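PDB 2YZC: uricase from Arthrobacter globiformis, which catalyses the oxidation of uric acid by molecular oxygen to 5-hydroxyisourate, which is processed further to (S)-allantoin. Local coordinates for residues Gln17-Lys22 with Gln47-Phe52; Glu24-Lys29 with Ile39-Val44; Gly160-Gly165 with His218-Gln223; Lys244-Asn249 with Leu278-Ile283. One frame throughout, in Å; residues are numbered along the deposited sequence.

How the contacts relate
Contacts 1 and 2 lie on the same hairpin, strands 13-31 and 38-50, with contact 2 nested inside the loop that contact 1 closes and their centres about 22 Å apart. Contacts 3 and 4 belong to the later half of the chain, about 15 Å between centres, and they touch: L222 packs on L247, N249 and I279, and both contacts meet the same allantoate. Contact 1 lies about 29 Å from contact 3 and about 14 Å from contact 4 at the nearest atoms. Residues 18-22 pair with a strand of the second subunit, and 278-283 do likewise; K22 touches an allantoate, and T67 and D68 of the second subunit bond to the allantoate of contacts 3 and 4.

Contact 1: Gln17-Lys22 with Gln47-Phe52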
loop_
_atom_site.group_PDB
_atom_site.type_symbol
_atom_site.label_atom_id
_atom_site.label_comp_id
_atom_site.label_asym_id
_atom_site.label_seq_id
_atom_site.Cartn_x
_atom_site.Cartn_y
_atom_site.Cartn_z
ATOM N N GLN A 17 4.005 -30.105 -7.691
ATOM C CA GLN A 17 4.416 -29.540 -6.408
ATOM C C GLN A 17 3.221 -28.851 -5.761
ATOM O O GLN A 17 2.396 -28.252 -6.448
ATOM C CB GLN A 17 5.539 -28.516 -6.601
ATOM C CG GLN A 17 6.866 -29.098 -7.068
ATOM C CD GLN A 17 7.964 -28.047 -7.152
ATOM O OE1 GLN A 17 7.826 -27.042 -7.855
ATOM N NE2 GLN A 17 9.060 -28.275 -6.434
ATOM N N ASN A 18 3.121 -28.941 -4.441
ATOM C CA ASN A 18 2.012 -28.309 -3.736
ATOM C C ASN A 18 2.335 -28.141 -2.260
ATOM O O ASN A 18 3.168 -28.862 -1.708
ATOM C CB ASN A 18 0.729 -29.136 -3.912
ATOM C CG ASN A 18 0.811 -30.505 -3.251
ATOM O OD1 ASN A 18 0.522 -30.652 -2.064
ATOM N ND2 ASN A 18 1.213 -31.512 -4.022
ATOM N N GLN A 19 1.678 -27.172 -1.633
ATOM C CA GLN A 19 1.873 -26.887 -0.218
ATOM C C GLN A 19 0.710 -26.034 0.259
ATOM O O GLN A 19 0.047 -25.376 -0.536
ATOM C CB GLN A 19 3.197 -26.147 0.012
ATOM C CG GLN A 19 3.330 -24.819 -0.739
ATOM C CD GLN A 19 4.716 -24.211 -0.611
ATOM O OE1 GLN A 19 5.709 -24.927 -0.448
ATOM N NE2 GLN A 19 4.795 -22.885 -0.711
ATOM N N TYR A 20 0.449 -26.055 1.556
ATOM C CA TYR A 20 -0.652 -25.273 2.093
ATOM C C TYR A 20 -0.442 -25.047 3.581
ATOM O O TYR A 20 0.260 -25.814 4.247
ATOM C CB TYR A 20 -1.980 -26.007 1.899
ATOM C CG TYR A 20 -2.214 -27.047 2.966
ATOM C CD1 TYR A 20 -1.467 -28.224 2.999
ATOM C CD2 TYR A 20 -3.119 -26.810 4.002
ATOM C CE1 TYR A 20 -1.608 -29.137 4.044
ATOM C CE2 TYR A 20 -3.266 -27.707 5.048
ATOM C CZ TYR A 20 -2.507 -28.869 5.068
ATOM O OH TYR A 20 -2.639 -29.742 6.122
ATOM N N GLY A 21 -1.074 -24.002 4.103
ATOM C CA GLY A 21 -0.953 -23.721 5.519
ATOM C C GLY A 21 -1.558 -22.381 5.868
ATOM O O GLY A 21 -2.358 -21.841 5.109
ATOM N N LYS A 22 -1.178 -21.845 7.022
ATOM C CA LYS A 22 -1.691 -20.553 7.454
ATOM C C LYS A 22 -0.609 -19.511 7.231
ATOM O O LYS A 22 0.537 -19.697 7.642
ATOM C CB LYS A 22 -2.059 -20.583 8.940
ATOM C CG LYS A 22 -2.807 -19.338 9.386
ATOM C CD LYS A 22 -4.238 -19.335 8.853
ATOM C CE LYS A 22 -5.142 -20.215 9.716
ATOM N NZ LYS A 22 -6.538 -20.308 9.197
ATOM N N GLN A 47 3.563 -23.686 6.144
ATOM C CA GLN A 47 3.014 -24.474 5.043
ATOM C C GLN A 47 3.621 -25.870 5.028
ATOM O O GLN A 47 4.833 -26.043 5.168
ATOM C CB GLN A 47 3.233 -23.778 3.700
ATOM C CG GLN A 47 2.290 -22.595 3.491
ATOM C CD GLN A 47 2.477 -21.936 2.148
ATOM O OE1 GLN A 47 1.572 -21.931 1.312
ATOM N NE2 GLN A 47 3.657 -21.379 1.927
ATOM N N LEU A 48 2.759 -26.863 4.855
ATOM C CA LEU A 48 3.184 -28.248 4.862
ATOM C C LEU A 48 3.289 -28.853 3.476
ATOM O O LEU A 48 2.609 -28.430 2.545
ATOM C CB LEU A 48 2.206 -29.077 5.692
ATOM C CG LEU A 48 1.868 -28.519 7.078
ATOM C CD1 LEU A 48 0.923 -29.483 7.793
ATOM C CD2 LEU A 48 3.143 -28.315 7.881
ATOM N N ARG A 49 4.153 -29.857 3.367
ATOM C CA ARG A 49 4.367 -30.581 2.128
ATOM C C ARG A 49 4.324 -32.064 2.466
ATOM O O ARG A 49 4.757 -32.478 3.546
ATOM C CB ARG A 49 5.725 -30.224 1.528
ATOM C CG ARG A 49 5.812 -28.794 1.036
ATOM C CD ARG A 49 7.246 -28.413 0.741
ATOM N NE ARG A 49 7.362 -27.025 0.308
ATOM C CZ ARG A 49 8.516 -26.391 0.136
ATOM N NH1 ARG A 49 9.660 -27.021 0.368
ATOM N NH2 ARG A 49 8.526 -25.129 -0.274
ATOM N N GLY A 50 3.793 -32.857 1.544
ATOM C CA GLY A 50 3.702 -34.285 1.775
ATOM C C GLY A 50 2.705 -34.911 0.828
ATOM O O GLY A 50 2.546 -34.452 -0.303
ATOM N N ASP A 51 2.033 -35.960 1.285
ATOM C CA ASP A 51 1.048 -36.635 0.457
ATOM C C ASP A 51 -0.337 -36.032 0.633
ATOM O O ASP A 51 -1.077 -36.393 1.551
ATOM C CB ASP A 51 1.013 -38.128 0.785
ATOM C CG ASP A 51 -0.143 -38.834 0.118
ATOM O OD1 ASP A 51 -0.539 -38.408 -0.987
ATOM O OD2 ASP A 51 -0.652 -39.818 0.695
ATOM N N PHE A 52 -0.682 -35.112 -0.263
ATOM C CA PHE A 52 -1.974 -34.439 -0.224
ATOM C C PHE A 52 -2.739 -34.671 -1.521
ATOM O O PHE A 52 -3.582 -33.870 -1.917
ATOM C CB PHE A 52 -1.764 -32.942 0.012
ATOM C CG PHE A 52 -1.099 -32.631 1.325
ATOM C CD1 PHE A 52 0.136 -31.991 1.366
ATOM C CD2 PHE A 52 -1.693 -33.018 2.523
ATOM C CE1 PHE A 52 0.775 -31.747 2.580
ATOM C CE2 PHE A 52 -1.062 -32.777 3.740
ATOM C CZ PHE A 52 0.175 -32.141 3.767
HETATM O O HOH W 1 2.936 -31.524 -0.945
HETATM O O HOH W 2 1.018 -34.130 -2.516
#
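Polar side chains meet first at Q19 and R49. The guanidinium of R49 grips the single atom Q19 OE1 side-on, through NE and NH2, both at 2.8 Å, and the amide lies only 15° from the guanidinium plane. Arginine suits the place because it can hold the amide oxygen and, through NH2, also make a salt bridge to E138. Two backbone bonds join Y20 and L48: L48 N donates to Y20 O at 2.8 Å, whereas the return bond from Y20 N to L48 O is weak.

These bonds pair the two strands of an antiparallel beta hairpin, 13-31 with 38-50, whose first strand also pairs with a strand of the second subunit and carries K22 of the charge relay system.

On the face carrying Y20 and L48, Y20 and F52 form a T-shaped pair: CE1 of Y20 stands over one face of the F52 ring, 3.5 Å from F52 CZ, with the planes at 83°. Y20 CG sits between the backbone N and the carbonyl carbon (chi1 82°), which turns the ring toward F52, and its hydroxyl bonds to V65 O. Two waters bridge the strands: one accepts from G50 N and lies 2.8 Å from N18 O, the other joins N18 ND2, G50 O and F52 N. N18 ND2 also donates to G16 O.

Contact 2: Glu24-Lys29 with Ile39-Val44; sequences EVRLVK and IQDLNV
Strands 13-31 and 38-50 form an antiparallel hairpin, interrupted by a G1 beta bulge where E24 and V25 both face V44. Backbone bonds run in pairs at V25 with V44, L27 with L42 and K29 with Q40; V25 N donates to V44 O at 2.7 Å.

On the face of R26, V28, D41 and N43, R26 makes a salt bridge to D41, with NH2 2.7 Å from D41 OD1. The same NH2 donates to L42 O at 2.9 Å from above the carbonyl plane, while L27 N reaches that oxygen from the opposite face. The bend at chi2 (-77°) sets CD against the N43 side chain, and that at chi3 (-70°) turns the guanidinium back to D41 and L42 O. A leucine in place of R26 would probably leave the carboxylate of D41 without its charged mate and L42 O without its second donor. D41 OD2 also accepts from W115 NE1. V28 CG2 lies 3.6 Å from D41 OD1, covering the acid with a methyl group.

The other face is largely apolar, with K29 and Q40 at its end: V25 and L27 pack on helix 67-78, L27 and L42 on helix 85-99, where valine and leucine suit the buried interface. A sheet with helices packed on one face is characteristic of the tunnelling fold to which uricases belong.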
loop_
_atom_site.group_PDB
_atom_site.type_symbol
_atom_site.label_atom_id
_atom_site.label_comp_id
_atom_site.label_asym_id
_atom_site.label_seq_id
_atom_site.Cartn_x
_atom_site.Cartn_y
_atom_site.Cartn_z
ATOM N N GLU A 24 0.791 -15.390 7.433
ATOM C CA GLU A 24 0.761 -14.148 8.195
ATOM C C GLU A 24 0.050 -14.182 9.543
ATOM O O GLU A 24 -0.905 -13.435 9.783
ATOM C CB GLU A 24 0.200 -13.026 7.312
ATOM C CG GLU A 24 0.959 -12.901 5.984
ATOM C CD GLU A 24 0.834 -11.531 5.340
ATOM O OE1 GLU A 24 0.274 -11.436 4.223
ATOM O OE2 GLU A 24 1.304 -10.550 5.950
ATOM N N VAL A 25 0.537 -15.052 10.422
ATOM C CA VAL A 25 0.007 -15.169 11.778
ATOM C C VAL A 25 0.814 -14.139 12.574
ATOM O O VAL A 25 2.014 -14.313 12.787
ATOM C CB VAL A 25 0.250 -16.582 12.351
ATOM C CG1 VAL A 25 -0.173 -16.639 13.823
ATOM C CG2 VAL A 25 -0.536 -17.604 11.538
ATOM N N ARG A 26 0.162 -13.055 12.983
ATOM C CA ARG A 26 0.846 -12.001 13.727
ATOM C C ARG A 26 0.945 -12.342 15.203
ATOM O O ARG A 26 -0.063 -12.501 15.898
ATOM C CB ARG A 26 0.128 -10.667 13.519
ATOM C CG ARG A 26 0.303 -10.116 12.107
ATOM C CD ARG A 26 1.686 -9.494 11.909
ATOM N NE ARG A 26 1.831 -8.245 12.659
ATOM C CZ ARG A 26 2.522 -8.109 13.788
ATOM N NH1 ARG A 26 2.581 -6.925 14.388
ATOM N NH2 ARG A 26 3.160 -9.142 14.315
ATOM N N LEU A 27 2.182 -12.451 15.671
ATOM C CA LEU A 27 2.454 -12.811 17.051
ATOM C C LEU A 27 3.326 -11.814 17.790
ATOM O O LEU A 27 4.321 -11.332 17.261
ATOM C CB LEU A 27 3.150 -14.179 17.097
ATOM C CG LEU A 27 3.961 -14.499 18.364
ATOM C CD1 LEU A 27 3.017 -14.863 19.517
ATOM C CD2 LEU A 27 4.910 -15.655 18.080
ATOM N N VAL A 28 2.938 -11.512 19.021
ATOM C CA VAL A 28 3.738 -10.647 19.865
ATOM C C VAL A 28 3.942 -11.439 21.144
ATOM O O VAL A 28 2.975 -11.825 21.804
ATOM C CB VAL A 28 3.041 -9.305 20.168
ATOM C CG1 VAL A 28 3.785 -8.569 21.280
ATOM C CG2 VAL A 28 3.037 -8.437 18.921
ATOM N N LYS A 29 5.203 -11.722 21.461
ATOM C CA LYS A 29 5.544 -12.464 22.669
ATOM C C LYS A 29 6.210 -11.518 23.658
ATOM O O LYS A 29 7.260 -10.935 23.371
ATOM C CB LYS A 29 6.506 -13.612 22.351
ATOM C CG LYS A 29 7.006 -14.370 23.587
ATOM C CD LYS A 29 5.856 -15.013 24.346
ATOM C CE LYS A 29 6.338 -15.820 25.548
ATOM N NZ LYS A 29 6.915 -14.965 26.621
ATOM N N ILE A 39 10.214 -7.599 24.213
ATOM C CA ILE A 39 9.213 -7.772 23.166
ATOM C C ILE A 39 9.766 -8.472 21.928
ATOM O O ILE A 39 10.825 -8.106 21.421
ATOM C CB ILE A 39 8.650 -6.400 22.695
ATOM C CG1 ILE A 39 7.989 -5.666 23.863
ATOM C CG2 ILE A 39 7.651 -6.603 21.553
ATOM C CD1 ILE A 39 6.793 -6.382 24.442
ATOM N N GLN A 40 9.047 -9.485 21.451
ATOM C CA GLN A 40 9.418 -10.187 20.223
ATOM C C GLN A 40 8.159 -10.066 19.363
ATOM O O GLN A 40 7.067 -10.425 19.797
ATOM C CB GLN A 40 9.789 -11.645 20.512
ATOM C CG GLN A 40 11.171 -11.776 21.165
ATOM C CD GLN A 40 11.479 -13.192 21.608
ATOM O OE1 GLN A 40 12.341 -13.867 21.042
ATOM N NE2 GLN A 40 10.765 -13.652 22.621
ATOM N N ASP A 41 8.318 -9.535 18.155
ATOM C CA ASP A 41 7.187 -9.279 17.262
ATOM C C ASP A 41 7.427 -9.975 15.922
ATOM O O ASP A 41 8.357 -9.616 15.203
ATOM C CB ASP A 41 7.079 -7.755 17.073
ATOM C CG ASP A 41 5.758 -7.312 16.466
ATOM O OD1 ASP A 41 4.999 -8.165 15.960
ATOM O OD2 ASP A 41 5.487 -6.085 16.489
ATOM N N LEU A 42 6.581 -10.951 15.590
ATOM C CA LEU A 42 6.722 -11.719 14.350
ATOM C C LEU A 42 5.462 -11.841 13.485
ATOM O O LEU A 42 4.339 -11.737 13.978
ATOM C CB LEU A 42 7.179 -13.152 14.669
ATOM C CG LEU A 42 8.465 -13.412 15.455
ATOM C CD1 LEU A 42 8.598 -14.915 15.727
ATOM C CD2 LEU A 42 9.658 -12.903 14.671
ATOM N N ASN A 43 5.679 -12.075 12.189
ATOM C CA ASN A 43 4.608 -12.307 11.219
ATOM C C ASN A 43 5.004 -13.689 10.690
ATOM O O ASN A 43 5.918 -13.803 9.868
ATOM C CB ASN A 43 4.654 -11.278 10.083
ATOM C CG ASN A 43 3.449 -11.373 9.161
ATOM O OD1 ASN A 43 3.487 -10.915 8.012
ATOM N ND2 ASN A 43 2.368 -11.956 9.661
ATOM N N VAL A 44 4.310 -14.724 11.158
ATOM C CA VAL A 44 4.633 -16.113 10.814
ATOM C C VAL A 44 3.761 -16.810 9.771
ATOM O O VAL A 44 2.543 -16.669 9.757
ATOM C CB VAL A 44 4.615 -16.982 12.102
ATOM C CG1 VAL A 44 5.105 -18.394 11.808
ATOM C CG2 VAL A 44 5.474 -16.316 13.185
HETATM O O HOH W 3 2.688 -5.446 17.068
#

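Contact 3: Gly160-Gly165 with His218-Gln223; sequences GSEFHG and HSLALQ. With 1AL (allantoate ion), chain I.
E162 reaches H218 across the contact with an extended chain, its CG anti to the carbonyl carbon (chi1 -53°). H218 NE2 donates to E162 OE2 at 2.5 Å, almost straight and in the imidazole plane, on the anti side of the carboxylate. The other oxygen, OE1, accepts from H164 NE2 at 2.8 Å from above the carboxylate plane, a grip by two histidines that fixes the rotation of the acid. L220 runs alongside E162, with CD2 4.0 Å from OE2.

Behind these side chains E162 N donates to S219 O at 2.8 Å and S219 N to G160 O, a single bridge that ties the loop to the start of helix 222-236 at one edge of the urate site. F163, with CG anti to the backbone N (chi1 -169°), lays one ring face under allantoate, N4 lying 3.8 Å above its centre, while L220 O meets the ring edge; phenylalanine suits the place by giving the planar ureide a flat apolar face to lie on. L222 N, in the helix's first turn, donates straight to allantoate O2 at 2.8 Å, and Q223 OE1 accepts a weak bond from N3.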
loop_
_atom_site.group_PDB
_atom_site.type_symbol
_atom_site.label_atom_id
_atom_site.label_comp_id
_atom_site.label_asym_id
_atom_site.label_seq_id
_atom_site.Cartn_x
_atom_site.Cartn_y
_atom_site.Cartn_z
ATOM N N GLY A 160 30.557 9.701 -4.421
ATOM C CA GLY A 160 31.293 8.450 -4.347
ATOM C C GLY A 160 30.645 7.397 -5.229
ATOM O O GLY A 160 30.707 6.191 -4.953
ATOM N N SER A 161 30.003 7.858 -6.294
ATOM C CA SER A 161 29.349 6.971 -7.247
ATOM C C SER A 161 29.492 7.559 -8.644
ATOM O O SER A 161 29.255 8.753 -8.857
ATOM C CB SER A 161 27.865 6.799 -6.900
ATOM O OG SER A 161 27.180 6.069 -7.912
ATOM N N GLU A 162 29.895 6.711 -9.587
ATOM C CA GLU A 162 30.083 7.109 -10.979
ATOM C C GLU A 162 29.438 6.067 -11.883
ATOM O O GLU A 162 29.100 4.966 -11.444
ATOM C CB GLU A 162 31.573 7.143 -11.337
ATOM C CG GLU A 162 32.461 7.966 -10.442
ATOM C CD GLU A 162 33.920 7.909 -10.875
ATOM O OE1 GLU A 162 34.187 7.963 -12.098
ATOM O OE2 GLU A 162 34.804 7.821 -9.997
ATOM N N PHE A 163 29.267 6.421 -13.150
ATOM C CA PHE A 163 28.741 5.484 -14.131
ATOM C C PHE A 163 29.101 5.962 -15.522
ATOM O O PHE A 163 28.495 6.892 -16.059
ATOM C CB PHE A 163 27.228 5.295 -14.027
ATOM C CG PHE A 163 26.723 4.148 -14.864
ATOM C CD1 PHE A 163 27.297 2.881 -14.737
ATOM C CD2 PHE A 163 25.709 4.330 -15.795
ATOM C CE1 PHE A 163 26.867 1.812 -15.534
ATOM C CE2 PHE A 163 25.268 3.268 -16.597
ATOM C CZ PHE A 163 25.851 2.007 -16.465
ATOM N N HIS A 164 30.105 5.311 -16.095
ATOM C CA HIS A 164 30.594 5.656 -17.418
ATOM C C HIS A 164 31.204 4.432 -18.084
ATOM O O HIS A 164 31.324 3.373 -17.465
ATOM C CB HIS A 164 31.631 6.777 -17.291
ATOM C CG HIS A 164 32.676 6.516 -16.251
ATOM N ND1 HIS A 164 33.629 5.528 -16.381
ATOM C CD2 HIS A 164 32.898 7.096 -15.048
ATOM C CE1 HIS A 164 34.391 5.509 -15.302
ATOM N NE2 HIS A 164 33.968 6.450 -14.477
ATOM N N GLY A 165 31.579 4.573 -19.350
ATOM C CA GLY A 165 32.173 3.455 -20.060
ATOM C C GLY A 165 31.174 2.433 -20.578
ATOM O O GLY A 165 31.568 1.354 -21.015
ATOM N N HIS A 218 33.897 2.786 -3.517
ATOM C CA HIS A 218 33.731 3.866 -4.479
ATOM C C HIS A 218 33.093 3.155 -5.664
ATOM O O HIS A 218 33.760 2.414 -6.389
ATOM C CB HIS A 218 35.068 4.462 -4.905
ATOM C CG HIS A 218 34.922 5.583 -5.883
ATOM N ND1 HIS A 218 34.414 6.814 -5.529
ATOM C CD2 HIS A 218 35.146 5.638 -7.217
ATOM C CE1 HIS A 218 34.330 7.580 -6.603
ATOM N NE2 HIS A 218 34.767 6.889 -7.640
ATOM N N SER A 219 31.801 3.386 -5.853
ATOM C CA SER A 219 31.027 2.713 -6.888
ATOM C C SER A 219 31.185 3.180 -8.328
ATOM O O SER A 219 30.965 4.346 -8.644
ATOM C CB SER A 219 29.544 2.762 -6.506
ATOM O OG SER A 219 28.761 1.987 -7.393
ATOM N N LEU A 220 31.565 2.244 -9.196
ATOM C CA LEU A 220 31.714 2.515 -10.622
ATOM C C LEU A 220 30.501 1.896 -11.307
ATOM O O LEU A 220 30.289 2.069 -12.505
ATOM C CB LEU A 220 32.998 1.882 -11.166
ATOM C CG LEU A 220 34.316 2.401 -10.584
ATOM C CD1 LEU A 220 35.491 1.689 -11.256
ATOM C CD2 LEU A 220 34.413 3.905 -10.803
ATOM N N ALA A 221 29.709 1.171 -10.523
ATOM C CA ALA A 221 28.498 0.513 -11.008
ATOM C C ALA A 221 27.769 -0.102 -9.813
ATOM O O ALA A 221 28.402 -0.514 -8.841
ATOM C CB ALA A 221 28.855 -0.578 -12.007
ATOM N N LEU A 222 26.445 -0.158 -9.881
ATOM C CA LEU A 222 25.677 -0.747 -8.790
ATOM C C LEU A 222 26.070 -2.221 -8.680
ATOM O O LEU A 222 26.094 -2.784 -7.585
ATOM C CB LEU A 222 24.174 -0.642 -9.059
ATOM C CG LEU A 222 23.275 -0.320 -7.858
ATOM C CD1 LEU A 222 21.855 -0.726 -8.189
ATOM C CD2 LEU A 222 23.754 -1.039 -6.607
ATOM N N GLN A 223 26.378 -2.838 -9.820
ATOM C CA GLN A 223 26.784 -4.247 -9.848
ATOM C C GLN A 223 28.053 -4.475 -9.019
ATOM O O GLN A 223 28.190 -5.500 -8.345
ATOM C CB GLN A 223 27.029 -4.722 -11.292
ATOM C CG GLN A 223 25.767 -4.869 -12.157
ATOM C CD GLN A 223 25.374 -3.583 -12.880
ATOM O OE1 GLN A 223 25.608 -2.483 -12.387
ATOM N NE2 GLN A 223 24.755 -3.724 -14.049
HETATM C C1 1AL I . 24.252 0.920 -13.076
HETATM O O2 1AL I . 25.095 0.733 -12.183
HETATM N N3 1AL I . 23.938 -0.029 -13.999
HETATM N N4 1AL I . 23.654 2.179 -13.042
HETATM C C5 1AL I . 21.060 1.539 -12.957
HETATM O O6 1AL I . 21.305 0.670 -12.100
HETATM O O7 1AL I . 19.932 1.946 -13.277
HETATM C C8 1AL I . 22.273 2.360 -13.492
HETATM C C9 1AL I . 21.667 2.793 -15.826
HETATM O O10 1AL I . 20.843 3.471 -16.476
HETATM N N11 1AL I . 22.099 1.561 -16.241
HETATM N N12 1AL I . 22.197 3.228 -14.661
HETATM O O HOH W 4 27.742 3.696 -9.287
HETATM O O HOH W 5 31.613 3.903 -14.090
#

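Contact 4: Lys244-Asn249 with Leu278-Ile283. With 1AL (allantoate ion), chain I.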
loop_
_atom_site.group_PDB
_atom_site.type_symbol
_atom_site.label_atom_id
_atom_site.label_comp_id
_atom_site.label_asym_id
_atom_site.label_seq_id
_atom_site.Cartn_x
_atom_site.Cartn_y
_atom_site.Cartn_z
ATOM N N LYS A 244 22.086 -13.639 -1.827
ATOM C CA LYS A 244 21.446 -13.105 -3.013
ATOM C C LYS A 244 20.949 -11.718 -2.677
ATOM O O LYS A 244 20.426 -11.493 -1.588
ATOM C CB LYS A 244 20.262 -13.971 -3.432
ATOM C CG LYS A 244 20.641 -15.359 -3.905
ATOM C CD LYS A 244 19.437 -16.090 -4.465
ATOM C CE LYS A 244 19.862 -17.345 -5.211
ATOM N NZ LYS A 244 18.702 -17.966 -5.903
ATOM N N MET A 245 21.116 -10.794 -3.612
ATOM C CA MET A 245 20.654 -9.437 -3.393
ATOM C C MET A 245 19.849 -8.937 -4.577
ATOM O O MET A 245 20.090 -9.318 -5.727
ATOM C CB MET A 245 21.842 -8.509 -3.146
ATOM C CG MET A 245 22.552 -8.772 -1.838
ATOM S SD MET A 245 24.117 -7.896 -1.731
ATOM C CE MET A 245 25.206 -9.140 -2.359
ATOM N N SER A 246 18.879 -8.084 -4.268
ATOM C CA SER A 246 18.015 -7.475 -5.262
ATOM C C SER A 246 18.058 -6.000 -4.884
ATOM O O SER A 246 17.480 -5.592 -3.875
ATOM C CB SER A 246 16.595 -8.023 -5.137
ATOM O OG SER A 246 15.760 -7.484 -6.143
ATOM N N LEU A 247 18.763 -5.211 -5.688
ATOM C CA LEU A 247 18.926 -3.795 -5.405
ATOM C C LEU A 247 18.391 -2.862 -6.473
ATOM O O LEU A 247 18.870 -2.860 -7.603
ATOM C CB LEU A 247 20.407 -3.480 -5.195
ATOM C CG LEU A 247 21.177 -4.319 -4.173
ATOM C CD1 LEU A 247 22.620 -3.856 -4.125
ATOM C CD2 LEU A 247 20.527 -4.185 -2.803
ATOM N N PRO A 248 17.374 -2.062 -6.134
ATOM C CA PRO A 248 16.853 -1.143 -7.143
ATOM C C PRO A 248 17.763 0.078 -7.186
ATOM O O PRO A 248 18.387 0.429 -6.179
ATOM C CB PRO A 248 15.465 -0.791 -6.609
ATOM C CG PRO A 248 15.659 -0.845 -5.123
ATOM C CD PRO A 248 16.487 -2.110 -4.956
ATOM N N ASN A 249 17.886 0.698 -8.352
ATOM C CA ASN A 249 18.675 1.911 -8.434
ATOM C C ASN A 249 17.593 2.984 -8.456
ATOM O O ASN A 249 17.025 3.282 -9.509
ATOM C CB ASN A 249 19.502 1.978 -9.713
ATOM C CG ASN A 249 20.629 2.994 -9.608
ATOM O OD1 ASN A 249 20.514 3.974 -8.878
ATOM N ND2 ASN A 249 21.718 2.764 -10.333
ATOM N N LEU A 278 17.014 -2.236 -11.726
ATOM C CA LEU A 278 16.918 -3.350 -10.792
ATOM C C LEU A 278 18.093 -4.270 -11.085
ATOM O O LEU A 278 18.139 -4.919 -12.132
ATOM C CB LEU A 278 15.596 -4.094 -10.965
ATOM C CG LEU A 278 15.355 -5.253 -9.994
ATOM C CD1 LEU A 278 15.453 -4.754 -8.548
ATOM C CD2 LEU A 278 13.990 -5.871 -10.266
ATOM N N ILE A 279 19.055 -4.280 -10.167
ATOM C CA ILE A 279 20.272 -5.078 -10.293
ATOM C C ILE A 279 20.207 -6.221 -9.283
ATOM O O ILE A 279 19.994 -5.992 -8.091
ATOM C CB ILE A 279 21.524 -4.193 -10.029
ATOM C CG1 ILE A 279 21.843 -3.339 -11.264
ATOM C CG2 ILE A 279 22.732 -5.055 -9.709
ATOM C CD1 ILE A 279 20.731 -2.411 -11.717
ATOM N N GLU A 280 20.390 -7.451 -9.760
ATOM C CA GLU A 280 20.307 -8.608 -8.876
ATOM C C GLU A 280 21.414 -9.622 -9.142
ATOM O O GLU A 280 21.850 -9.802 -10.282
ATOM C CB GLU A 280 18.945 -9.285 -9.046
ATOM C CG GLU A 280 17.810 -8.306 -9.354
ATOM C CD GLU A 280 16.440 -8.954 -9.327
ATOM O OE1 GLU A 280 15.903 -9.158 -8.220
ATOM O OE2 GLU A 280 15.903 -9.266 -10.412
ATOM N N ALA A 281 21.859 -10.296 -8.087
ATOM C CA ALA A 281 22.914 -11.281 -8.240
ATOM C C ALA A 281 23.075 -12.188 -7.035
ATOM O O ALA A 281 22.656 -11.867 -5.922
ATOM C CB ALA A 281 24.236 -10.592 -8.529
ATOM N N THR A 282 23.700 -13.330 -7.294
ATOM C CA THR A 282 23.989 -14.327 -6.281
ATOM C C THR A 282 25.507 -14.390 -6.158
ATOM O O THR A 282 26.210 -14.554 -7.160
ATOM C CB THR A 282 23.496 -15.723 -6.704
ATOM O OG1 THR A 282 22.096 -15.680 -7.003
ATOM C CG2 THR A 282 23.741 -16.728 -5.587
ATOM N N ILE A 283 26.010 -14.233 -4.941
ATOM C CA ILE A 283 27.441 -14.323 -4.684
ATOM C C ILE A 283 27.573 -15.630 -3.904
ATOM O O ILE A 283 26.968 -15.784 -2.842
ATOM C CB ILE A 283 27.937 -13.139 -3.832
ATOM C CG1 ILE A 283 27.692 -11.823 -4.573
ATOM C CG2 ILE A 283 29.417 -13.291 -3.537
ATOM C CD1 ILE A 283 28.438 -11.709 -5.891
HETATM C C1 1AL I . 24.252 0.920 -13.076
HETATM O O2 1AL I . 25.095 0.733 -12.183
HETATM N N3 1AL I . 23.938 -0.029 -13.999
HETATM N N4 1AL I . 23.654 2.179 -13.042
HETATM C C5 1AL I . 21.060 1.539 -12.957
HETATM O O6 1AL I . 21.305 0.670 -12.100
HETATM O O7 1AL I . 19.932 1.946 -13.277
HETATM C C8 1AL I . 22.273 2.360 -13.492
HETATM C C9 1AL I . 21.667 2.793 -15.826
HETATM O O10 1AL I . 20.843 3.471 -16.476
HETATM N N11 1AL I . 22.099 1.561 -16.241
HETATM N N12 1AL I . 22.197 3.228 -14.661
#
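The allantoate pocket is bordered here by two antiparallel strands, 240-254 and 276-285, which bring N249 and I279 to the ligand. N249 ND2 donates to allantoate O6 at 2.8 Å; its CG stands anti to the backbone N (chi1 -162°), which carries the amide to the carboxylate. I279 CD1 lies 3.2 Å from the same oxygen and supplies an apolar wall.

Between the strands, M245 pairs with A281 and L247 with I279 through two bonds each; L247 N to I279 O is 2.8 Å. On their face M245, I279 and A281 each pack on M226 of helix 222-236, apolar residues suited to a buried helix-sheet interface.

The opposite face is more polar. S246 OG donates to E280 OE1 at 2.7 Å, reaching it on the anti side and 34° out of the carboxylate plane. E280 OE2 takes a hydrogen bond from Q19 NE2 of the second subunit. An alanine at E280 is likely to leave both the serine hydroxyl and that glutamine without this acceptor. K244 lies alongside T282, its CE 3.3 Å from T282 OG1, and its charge meets the ring of W295 in a cation-pi contact. L278 CD1 covers the serine at 3.7 Å from S246 OG. The chemistry thus divides by function: an amide donor answers the ligand's anionic oxygen, while one carboxylate couples its neighbouring strand to the adjoining subunit.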